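Local coordinates for LpxE (Aquifex aeolicus, PDB 6EBU), which probably removes the 1-phosphate group of lipid A as a membrane-embedded phosphatase of the PAP2 family, at residues Val73-Leu78 / Ser104-Asp109; Val8-Ala13 / Pro151-Val156; Asn95-Leu100 / Ile144-His149. The protein carries 1 engineered substitution. All coordinates share one frame; numbering follows the deposited sequence.

Contact 1 (Val73-Leu78 / Ser104-Asp109); sequences VLVISL and SFPSGD. With BOG (octyl beta-D-glucopyranoside), chain F; SO4 (sulfate ion), chain B.
L78 of helix 61-82 bears down on the ring of P106, and this apolar meeting shows how a helix predicted to span the membrane can back an anion-binding loop. The nearest approach is between L78 CB and P106 CD, 3.6 Å, with the two side chains running at about a right angle. V75, one turn earlier, splits its branches between two residues. Its CG1, swung anti to the backbone N (chi1 160°), reaches G108 CA at 3.8 Å, while CG2 lies 4.2 Å from P106 CG. The F105 ring adds a looser apolar contact, met obliquely, its CD2 4.4 Å from L78 CB.

A cis peptide between F105 and P106 bends the chain here, beside the V75 and L78 side chains. S107 takes the N-cap position, and G108 opens helix 108-121 with its N pointing almost straight at the sulfate, 3.0 Å from SO4 O3 at an N-H...O angle of 172°. The same sulfate also receives bonds from K79, R86, R143 and H149. A helix start and basic side chains gathered on one tetrahedral anion fit the PAP2 phosphatase pocket, in which P106-S107-G108 forms part of the second signature motif and the sulfate probably marks the phosphate site.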
loop_
_atom_site.group_PDB
_atom_site.type_symbol
_atom_site.label_atom_id
_atom_site.label_comp_id
_atom_site.label_asym_id
_atom_site.label_seq_id
_atom_site.Cartn_x
_atom_site.Cartn_y
_atom_site.Cartn_z
ATOM N N VAL A 73 -3.517 -11.442 -5.981
ATOM C CA VAL A 73 -3.565 -12.847 -5.589
ATOM C C VAL A 73 -2.634 -13.098 -4.410
ATOM O O VAL A 73 -3.011 -13.729 -3.415
ATOM C CB VAL A 73 -3.219 -13.747 -6.789
ATOM C CG1 VAL A 73 -2.879 -15.152 -6.323
ATOM C CG2 VAL A 73 -4.372 -13.773 -7.782
ATOM N N LEU A 74 -1.404 -12.589 -4.501
ATOM C CA LEU A 74 -0.433 -12.800 -3.436
ATOM C C LEU A 74 -0.861 -12.127 -2.135
ATOM O O LEU A 74 -0.611 -12.666 -1.052
ATOM C CB LEU A 74 0.938 -12.290 -3.882
ATOM C CG LEU A 74 2.117 -12.460 -2.925
ATOM C CD1 LEU A 74 2.151 -13.867 -2.353
ATOM C CD2 LEU A 74 3.422 -12.133 -3.636
ATOM N N VAL A 75 -1.519 -10.970 -2.217
ATOM C CA VAL A 75 -1.886 -10.238 -1.007
ATOM C C VAL A 75 -3.052 -10.919 -0.297
ATOM O O VAL A 75 -3.037 -11.092 0.928
ATOM C CB VAL A 75 -2.199 -8.768 -1.342
ATOM C CG1 VAL A 75 -3.038 -8.133 -0.243
ATOM C CG2 VAL A 75 -0.908 -7.990 -1.542
ATOM N N ILE A 76 -4.084 -11.315 -1.049
ATOM C CA ILE A 76 -5.230 -11.962 -0.415
ATOM C C ILE A 76 -4.846 -13.339 0.113
ATOM O O ILE A 76 -5.411 -13.808 1.108
ATOM C CB ILE A 76 -6.426 -12.041 -1.385
ATOM C CG1 ILE A 76 -6.075 -12.879 -2.617
ATOM C CG2 ILE A 76 -6.880 -10.645 -1.794
ATOM C CD1 ILE A 76 -7.171 -12.920 -3.665
ATOM N N SER A 77 -3.878 -14.002 -0.525
ATOM C CA SER A 77 -3.416 -15.299 -0.037
ATOM C C SER A 77 -2.749 -15.161 1.325
ATOM O O SER A 77 -3.064 -15.900 2.264
ATOM C CB SER A 77 -2.451 -15.928 -1.045
ATOM O OG SER A 77 -3.109 -16.245 -2.259
ATOM N N LEU A 78 -1.816 -14.215 1.447
ATOM C CA LEU A 78 -1.161 -13.991 2.731
ATOM C C LEU A 78 -2.146 -13.467 3.767
ATOM O O LEU A 78 -2.043 -13.803 4.953
ATOM C CB LEU A 78 0.011 -13.027 2.557
ATOM C CG LEU A 78 1.087 -13.481 1.570
ATOM C CD1 LEU A 78 1.916 -12.298 1.106
ATOM C CD2 LEU A 78 1.972 -14.549 2.193
ATOM N N SER A 104 -4.394 -8.040 8.658
ATOM C CA SER A 104 -3.435 -6.942 8.678
ATOM C C SER A 104 -2.249 -7.194 7.753
ATOM O O SER A 104 -1.730 -6.256 7.139
ATOM C CB SER A 104 -2.949 -6.709 10.110
ATOM O OG SER A 104 -2.149 -5.544 10.202
ATOM N N PHE A 105 -1.808 -8.448 7.639
ATOM C CA PHE A 105 -0.597 -8.768 6.896
ATOM C C PHE A 105 -0.954 -9.366 5.546
ATOM O O PHE A 105 -1.662 -10.385 5.502
ATOM C CB PHE A 105 0.268 -9.741 7.690
ATOM C CG PHE A 105 1.577 -10.070 7.033
ATOM C CD1 PHE A 105 2.682 -9.255 7.214
ATOM C CD2 PHE A 105 1.706 -11.202 6.244
ATOM C CE1 PHE A 105 3.891 -9.559 6.615
ATOM C CE2 PHE A 105 2.913 -11.512 5.642
ATOM C CZ PHE A 105 4.005 -10.689 5.828
ATOM N N PRO A 106 -0.509 -8.779 4.424
ATOM C CA PRO A 106 0.178 -7.488 4.356
ATOM C C PRO A 106 -0.776 -6.365 3.949
ATOM O O PRO A 106 -1.989 -6.580 3.950
ATOM C CB PRO A 106 1.234 -7.728 3.285
ATOM C CG PRO A 106 0.548 -8.665 2.329
ATOM C CD PRO A 106 -0.449 -9.486 3.133
ATOM N N SER A 107 -0.245 -5.196 3.599
ATOM C CA SER A 107 -1.069 -4.054 3.213
ATOM C C SER A 107 -1.373 -4.105 1.720
ATOM O O SER A 107 -0.465 -3.973 0.891
ATOM C CB SER A 107 -0.377 -2.738 3.563
ATOM O OG SER A 107 -1.086 -1.642 3.007
ATOM N N GLY A 108 -2.653 -4.267 1.382
ATOM C CA GLY A 108 -3.040 -4.323 -0.018
ATOM C C GLY A 108 -2.970 -2.975 -0.711
ATOM O O GLY A 108 -2.607 -2.893 -1.887
ATOM N N ASP A 109 -3.324 -1.901 0.001
ATOM C CA ASP A 109 -3.216 -0.564 -0.577
ATOM C C ASP A 109 -1.768 -0.217 -0.893
ATOM O O ASP A 109 -1.476 0.371 -1.940
ATOM C CB ASP A 109 -3.803 0.476 0.374
ATOM C CG ASP A 109 -5.307 0.432 0.423
ATOM O OD1 ASP A 109 -5.906 -0.407 -0.286
ATOM O OD2 ASP A 109 -5.888 1.240 1.175
HETATM O O1 BOG F . -9.488 -2.150 1.742
HETATM C "C1'" BOG F . -8.910 -1.112 0.952
HETATM C "C2'" BOG F . -9.808 0.142 1.022
HETATM C "C3'" BOG F . -8.939 1.423 0.828
HETATM C "C4'" BOG F . -9.242 2.448 1.956
HETATM C "C5'" BOG F . -9.360 1.718 3.313
HETATM C "C6'" BOG F . -10.017 2.651 4.351
HETATM C "C7'" BOG F . -11.531 2.673 4.155
HETATM C "C8'" BOG F . -12.110 1.297 4.494
HETATM S S SO4 B . -5.593 -3.118 3.173
HETATM O O1 SO4 B . -4.812 -1.888 3.282
HETATM O O2 SO4 B . -6.711 -3.072 4.109
HETATM O O3 SO4 B . -4.733 -4.254 3.493
HETATM O O4 SO4 B . -6.102 -3.257 1.811
#

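Contact 2 (Val8-Ala13 / Pro151-Val156); sequences VIEDFA and PLDVFV. With BOG (octyl beta-D-glucopyranoside), chain D.
D153 OD2, on the carboxylate that meets E10 across this contact, is gripped by S104 OG, by the backbone N of F150 and, weakly, by H149 ND1. The other oxygen, D153 OD1, faces E10 OE1 at 2.8 Å and E10 OE2 at 2.9 Å, an approach of acceptor to acceptor. The two carboxylate planes are turned 69° apart, and S104 OG reaches both groups, hydrogen-bonded to D153 OD2 and, at a longer distance, to E10 OE1. A bend in the middle of the glutamate chain (chi2 -100°) helps bring its end to this meeting.

Alongside, L152 supplies the apolar half. With CG anti to the backbone N (chi1 169°), its CD2 settles among three residues: it stands 3.5 Å from E10 OE2, 4.2 Å from I9 CD1, and 4.1 Å from F12 CE1, near the plane of that ring at its edge. A type I turn from V8 to D11 presents I9 and E10 together, and N15 ties the two sides further by bonding both E10 O and L152 N. Thus the N-terminal loop docks on the first turn of helix 151-170, where H149 and D153, weakly bonded here, match the histidine and aspartate of the third PAP2 signature motif.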
loop_
_atom_site.group_PDB
_atom_site.type_symbol
_atom_site.label_atom_id
_atom_site.label_comp_id
_atom_site.label_asym_id
_atom_site.label_seq_id
_atom_site.Cartn_x
_atom_site.Cartn_y
_atom_site.Cartn_z
ATOM N N VAL A 8 1.391 -14.655 16.153
ATOM C CA VAL A 8 1.217 -13.239 15.853
ATOM C C VAL A 8 2.581 -12.704 15.432
ATOM O O VAL A 8 3.438 -12.414 16.274
ATOM C CB VAL A 8 0.649 -12.461 17.047
ATOM C CG1 VAL A 8 0.583 -10.973 16.732
ATOM C CG2 VAL A 8 -0.729 -12.988 17.416
ATOM N N ILE A 9 2.788 -12.569 14.117
ATOM C CA ILE A 9 4.072 -12.096 13.602
ATOM C C ILE A 9 4.270 -10.597 13.767
ATOM O O ILE A 9 5.370 -10.098 13.500
ATOM C CB ILE A 9 4.235 -12.462 12.114
ATOM C CG1 ILE A 9 3.092 -11.869 11.287
ATOM C CG2 ILE A 9 4.299 -13.975 11.933
ATOM C CD1 ILE A 9 3.226 -12.108 9.800
ATOM N N GLU A 10 3.245 -9.864 14.200
ATOM C CA GLU A 10 3.331 -8.417 14.342
ATOM C C GLU A 10 3.884 -7.976 15.691
ATOM O O GLU A 10 4.132 -6.779 15.878
ATOM C CB GLU A 10 1.947 -7.783 14.134
ATOM C CG GLU A 10 1.130 -8.402 13.008
ATOM C CD GLU A 10 1.183 -7.588 11.726
ATOM O OE1 GLU A 10 0.150 -7.498 11.030
ATOM O OE2 GLU A 10 2.256 -7.029 11.417
ATOM N N ASP A 11 4.092 -8.900 16.626
ATOM C CA ASP A 11 4.465 -8.546 17.996
ATOM C C ASP A 11 5.972 -8.723 18.178
ATOM O O ASP A 11 6.453 -9.672 18.796
ATOM C CB ASP A 11 3.661 -9.389 18.987
ATOM C CG ASP A 11 3.861 -8.969 20.441
ATOM O OD1 ASP A 11 4.768 -8.166 20.745
ATOM O OD2 ASP A 11 3.094 -9.458 21.297
ATOM N N PHE A 12 6.721 -7.785 17.601
ATOM C CA PHE A 12 8.133 -7.631 17.923
ATOM C C PHE A 12 8.426 -6.149 18.114
ATOM O O PHE A 12 7.678 -5.282 17.651
ATOM C CB PHE A 12 9.064 -8.265 16.870
ATOM C CG PHE A 12 8.870 -7.751 15.473
ATOM C CD1 PHE A 12 7.842 -8.233 14.679
ATOM C CD2 PHE A 12 9.745 -6.823 14.936
ATOM C CE1 PHE A 12 7.675 -7.776 13.386
ATOM C CE2 PHE A 12 9.583 -6.362 13.643
ATOM C CZ PHE A 12 8.549 -6.841 12.867
ATOM N N ALA A 13 9.519 -5.869 18.828
ATOM C CA ALA A 13 9.747 -4.526 19.355
ATOM C C ALA A 13 9.844 -3.495 18.238
ATOM O O ALA A 13 9.252 -2.412 18.324
ATOM C CB ALA A 13 11.009 -4.510 20.220
ATOM N N PRO A 151 4.033 -1.330 10.517
ATOM C CA PRO A 151 5.137 -1.149 9.560
ATOM C C PRO A 151 5.537 -2.421 8.831
ATOM O O PRO A 151 5.994 -2.346 7.684
ATOM C CB PRO A 151 6.273 -0.626 10.447
ATOM C CG PRO A 151 5.566 0.108 11.533
ATOM C CD PRO A 151 4.307 -0.670 11.807
ATOM N N LEU A 152 5.386 -3.587 9.461
ATOM C CA LEU A 152 5.676 -4.840 8.771
ATOM C C LEU A 152 4.746 -5.039 7.579
ATOM O O LEU A 152 5.175 -5.512 6.519
ATOM C CB LEU A 152 5.556 -6.014 9.743
ATOM C CG LEU A 152 5.576 -7.414 9.123
ATOM C CD1 LEU A 152 6.924 -7.692 8.472
ATOM C CD2 LEU A 152 5.243 -8.477 10.159
ATOM N N ASP A 153 3.470 -4.674 7.733
ATOM C CA ASP A 153 2.502 -4.867 6.656
ATOM C C ASP A 153 2.813 -3.977 5.460
ATOM O O ASP A 153 2.690 -4.413 4.309
ATOM C CB ASP A 153 1.089 -4.587 7.162
ATOM C CG ASP A 153 0.794 -5.266 8.480
ATOM O OD1 ASP A 153 1.313 -6.379 8.707
ATOM O OD2 ASP A 153 0.035 -4.686 9.287
ATOM N N VAL A 154 3.205 -2.726 5.707
ATOM C CA VAL A 154 3.443 -1.819 4.591
ATOM C C VAL A 154 4.807 -2.074 3.960
ATOM O O VAL A 154 4.991 -1.838 2.761
ATOM C CB VAL A 154 3.284 -0.354 5.037
ATOM C CG1 VAL A 154 1.995 -0.181 5.829
ATOM C CG2 VAL A 154 4.482 0.103 5.846
ATOM N N PHE A 155 5.776 -2.570 4.733
ATOM C CA PHE A 155 7.074 -2.896 4.153
ATOM C C PHE A 155 6.969 -4.104 3.233
ATOM O O PHE A 155 7.485 -4.090 2.110
ATOM C CB PHE A 155 8.101 -3.146 5.256
ATOM C CG PHE A 155 9.462 -3.519 4.738
ATOM C CD1 PHE A 155 10.303 -2.554 4.205
ATOM C CD2 PHE A 155 9.897 -4.834 4.775
ATOM C CE1 PHE A 155 11.556 -2.894 3.723
ATOM C CE2 PHE A 155 11.146 -5.181 4.295
ATOM C CZ PHE A 155 11.978 -4.209 3.769
ATOM N N VAL A 156 6.299 -5.162 3.691
ATOM C CA VAL A 156 6.117 -6.342 2.854
ATOM C C VAL A 156 5.172 -6.032 1.700
ATOM O O VAL A 156 5.386 -6.482 0.568
ATOM C CB VAL A 156 5.620 -7.525 3.706
ATOM C CG1 VAL A 156 5.232 -8.698 2.821
ATOM C CG2 VAL A 156 6.693 -7.939 4.705
HETATM O O1 BOG D . 10.603 -1.051 0.918
HETATM C "C1'" BOG D . 10.153 0.302 0.970
HETATM C "C2'" BOG D . 8.985 0.417 1.975
HETATM C "C3'" BOG D . 8.344 1.839 1.890
HETATM C "C4'" BOG D . 7.096 1.889 2.813
HETATM C "C5'" BOG D . 6.813 3.347 3.229
HETATM C "C6'" BOG D . 6.129 3.367 4.611
HETATM C "C7'" BOG D . 6.908 4.288 5.548
HETATM C "C8'" BOG D . 6.068 4.586 6.791
#

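Contact 3 (Asn95-Leu100 / Ile144-His149); sequences NLLFPL and IYAGVH. With BOG (octyl beta-D-glucopyranoside), chain F; SO4 (sulfate ion), chain B.
L97 and F98 pack against Y145 and A146 where helix 126-145 gives out in a Schellman motif at G147, where phi is positive, just ahead of sulfate-binding H149. L97 CD1 comes to the edge of the Y145 ring, near its plane and 3.7 Å from Y145 CD2; a first torsion that sets the ring anti to its own N (chi1 -176°) carries it out to this leucine. The phenol oxygen of Y145 is held by D31 and the backbone of H27.

The F98 ring is sandwiched. L97 CB sits over the centre of one face, and C6' of an octyl glucoside lies over the other, 3.5 Å from F98 CG and displaced toward the rim. A146 CB approaches the same ring at an angle, 3.6 Å from F98 CE2. V148 projects CG1 among three residues: it meets L96 CD2 at 3.8 Å and L100 CB at 3.9 Å, and lies at the F98 ring edge.

Backbone polar atoms fasten this apolar patch. L97 N donates to A146 O (2.9 Å, N-H...O angle 163°), tilted 22° from the carbonyl plane, and one water donates hydrogen bonds to L100 O at 3.0 Å and G147 O at 2.8 Å.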
loop_
_atom_site.group_PDB
_atom_site.type_symbol
_atom_site.label_atom_id
_atom_site.label_comp_id
_atom_site.label_asym_id
_atom_site.label_seq_id
_atom_site.Cartn_x
_atom_site.Cartn_y
_atom_site.Cartn_z
ATOM N N ASN A 95 -4.844 5.353 17.556
ATOM C CA ASN A 95 -5.524 6.430 16.847
ATOM C C ASN A 95 -5.987 5.900 15.495
ATOM O O ASN A 95 -5.170 5.649 14.601
ATOM C CB ASN A 95 -4.598 7.632 16.698
ATOM C CG ASN A 95 -4.181 8.209 18.038
ATOM O OD1 ASN A 95 -4.988 8.815 18.740
ATOM N ND2 ASN A 95 -2.916 8.026 18.397
ATOM N N LEU A 96 -7.296 5.722 15.349
ATOM C CA LEU A 96 -7.894 5.064 14.196
ATOM C C LEU A 96 -8.605 6.082 13.318
ATOM O O LEU A 96 -9.417 6.872 13.810
ATOM C CB LEU A 96 -8.891 3.993 14.642
ATOM C CG LEU A 96 -8.480 2.526 14.549
ATOM C CD1 LEU A 96 -9.705 1.640 14.712
ATOM C CD2 LEU A 96 -7.787 2.247 13.232
ATOM N N LEU A 97 -8.313 6.048 12.020
ATOM C CA LEU A 97 -9.059 6.833 11.045
ATOM C C LEU A 97 -10.098 6.014 10.295
ATOM O O LEU A 97 -11.095 6.577 9.830
ATOM C CB LEU A 97 -8.104 7.483 10.038
ATOM C CG LEU A 97 -7.299 8.678 10.551
ATOM C CD1 LEU A 97 -6.231 9.072 9.549
ATOM C CD2 LEU A 97 -8.215 9.855 10.848
ATOM N N PHE A 98 -9.894 4.703 10.167
ATOM C CA PHE A 98 -10.832 3.817 9.495
ATOM C C PHE A 98 -11.109 2.605 10.373
ATOM O O PHE A 98 -10.190 2.075 11.009
ATOM C CB PHE A 98 -10.291 3.352 8.132
ATOM C CG PHE A 98 -9.667 4.449 7.315
ATOM C CD1 PHE A 98 -10.412 5.545 6.910
ATOM C CD2 PHE A 98 -8.333 4.379 6.943
ATOM C CE1 PHE A 98 -9.836 6.553 6.154
ATOM C CE2 PHE A 98 -7.753 5.385 6.188
ATOM C CZ PHE A 98 -8.506 6.472 5.793
ATOM N N PRO A 99 -12.362 2.143 10.432
ATOM C CA PRO A 99 -12.719 0.995 11.301
ATOM C C PRO A 99 -12.336 -0.348 10.688
ATOM O O PRO A 99 -13.170 -1.128 10.217
ATOM C CB PRO A 99 -14.239 1.158 11.459
ATOM C CG PRO A 99 -14.601 2.478 10.809
ATOM C CD PRO A 99 -13.547 2.728 9.793
ATOM N N LEU A 100 -11.039 -0.639 10.690
ATOM C CA LEU A 100 -10.512 -1.904 10.197
ATOM C C LEU A 100 -9.849 -2.649 11.347
ATOM O O LEU A 100 -9.203 -2.035 12.202
ATOM C CB LEU A 100 -9.514 -1.677 9.061
ATOM C CG LEU A 100 -10.059 -0.922 7.848
ATOM C CD1 LEU A 100 -8.983 -0.759 6.788
ATOM C CD2 LEU A 100 -11.279 -1.633 7.283
ATOM N N ILE A 144 -0.300 3.358 8.175
ATOM C CA ILE A 144 0.166 3.357 9.558
ATOM C C ILE A 144 -0.426 4.535 10.319
ATOM O O ILE A 144 -0.867 4.391 11.465
ATOM C CB ILE A 144 1.704 3.368 9.603
ATOM C CG1 ILE A 144 2.272 2.302 8.666
ATOM C CG2 ILE A 144 2.200 3.144 11.027
ATOM C CD1 ILE A 144 3.772 2.329 8.563
ATOM N N TYR A 145 -0.451 5.717 9.695
ATOM C CA TYR A 145 -1.027 6.885 10.351
ATOM C C TYR A 145 -2.500 6.675 10.672
ATOM O O TYR A 145 -2.986 7.156 11.704
ATOM C CB TYR A 145 -0.845 8.128 9.476
ATOM C CG TYR A 145 -1.325 9.398 10.141
ATOM C CD1 TYR A 145 -0.474 10.152 10.940
ATOM C CD2 TYR A 145 -2.635 9.834 9.985
ATOM C CE1 TYR A 145 -0.913 11.309 11.559
ATOM C CE2 TYR A 145 -3.081 10.986 10.597
ATOM C CZ TYR A 145 -2.217 11.720 11.385
ATOM O OH TYR A 145 -2.661 12.868 12.003
ATOM N N ALA A 146 -3.226 5.967 9.806
ATOM C CA ALA A 146 -4.630 5.679 10.063
ATOM C C ALA A 146 -4.830 4.653 11.170
ATOM O O ALA A 146 -5.967 4.463 11.615
ATOM C CB ALA A 146 -5.306 5.191 8.779
ATOM N N GLY A 147 -3.765 3.992 11.620
ATOM C CA GLY A 147 -3.882 2.996 12.664
ATOM C C GLY A 147 -4.412 1.653 12.216
ATOM O O GLY A 147 -4.812 0.847 13.061
ATOM N N VAL A 148 -4.419 1.378 10.909
ATOM C CA VAL A 148 -4.973 0.129 10.397
ATOM C C VAL A 148 -3.902 -0.863 9.968
ATOM O O VAL A 148 -4.242 -2.005 9.618
ATOM C CB VAL A 148 -5.941 0.388 9.223
ATOM C CG1 VAL A 148 -7.067 1.313 9.662
ATOM C CG2 VAL A 148 -5.195 0.968 8.027
ATOM N N HIS A 149 -2.630 -0.477 9.981
ATOM C CA HIS A 149 -1.560 -1.377 9.582
ATOM C C HIS A 149 -0.340 -1.141 10.459
ATOM O O HIS A 149 -0.167 -0.071 11.051
ATOM C CB HIS A 149 -1.182 -1.200 8.103
ATOM C CG HIS A 149 -2.084 -1.928 7.154
ATOM N ND1 HIS A 149 -2.169 -3.304 7.112
ATOM C CD2 HIS A 149 -2.935 -1.470 6.205
ATOM C CE1 HIS A 149 -3.035 -3.661 6.182
ATOM N NE2 HIS A 149 -3.516 -2.568 5.618
HETATM O O1 BOG F . -9.488 -2.150 1.742
HETATM C "C1'" BOG F . -8.910 -1.112 0.952
HETATM C "C2'" BOG F . -9.808 0.142 1.022
HETATM C "C3'" BOG F . -8.939 1.423 0.828
HETATM C "C4'" BOG F . -9.242 2.448 1.956
HETATM C "C5'" BOG F . -9.360 1.718 3.313
HETATM C "C6'" BOG F . -10.017 2.651 4.351
HETATM C "C7'" BOG F . -11.531 2.673 4.155
HETATM C "C8'" BOG F . -12.110 1.297 4.494
HETATM S S SO4 B . -5.593 -3.118 3.173
HETATM O O1 SO4 B . -4.812 -1.888 3.282
HETATM O O2 SO4 B . -6.711 -3.072 4.109
HETATM O O3 SO4 B . -4.733 -4.254 3.493
HETATM O O4 SO4 B . -6.102 -3.257 1.811
HETATM O O HOH W 1 -6.474 -1.340 13.313
#

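Starting at the N terminus, residues 8-13 wait until 151-156 for their partner, so contact 2 closes the longest loop and encloses the other two. Contact 1 begins on helix 61-82 and closes at the start of helix 108-121. Before it closes, the chain passes through 95-100, which pairs later with 144-149; contacts 1 and 3 cross. Contact 1 joins helix 61-82 to the loop leading into helix 108-121 and its first residue, contact 3 pins the loop after helix 87-90 to the end of helix 126-145, and contact 2 fixes the N-terminal loop to helix 151-170. Contacts 1 and 3 share the sulfate, while a backbone hydrogen bond between S107 N and D153 O joins contacts 1 and 2.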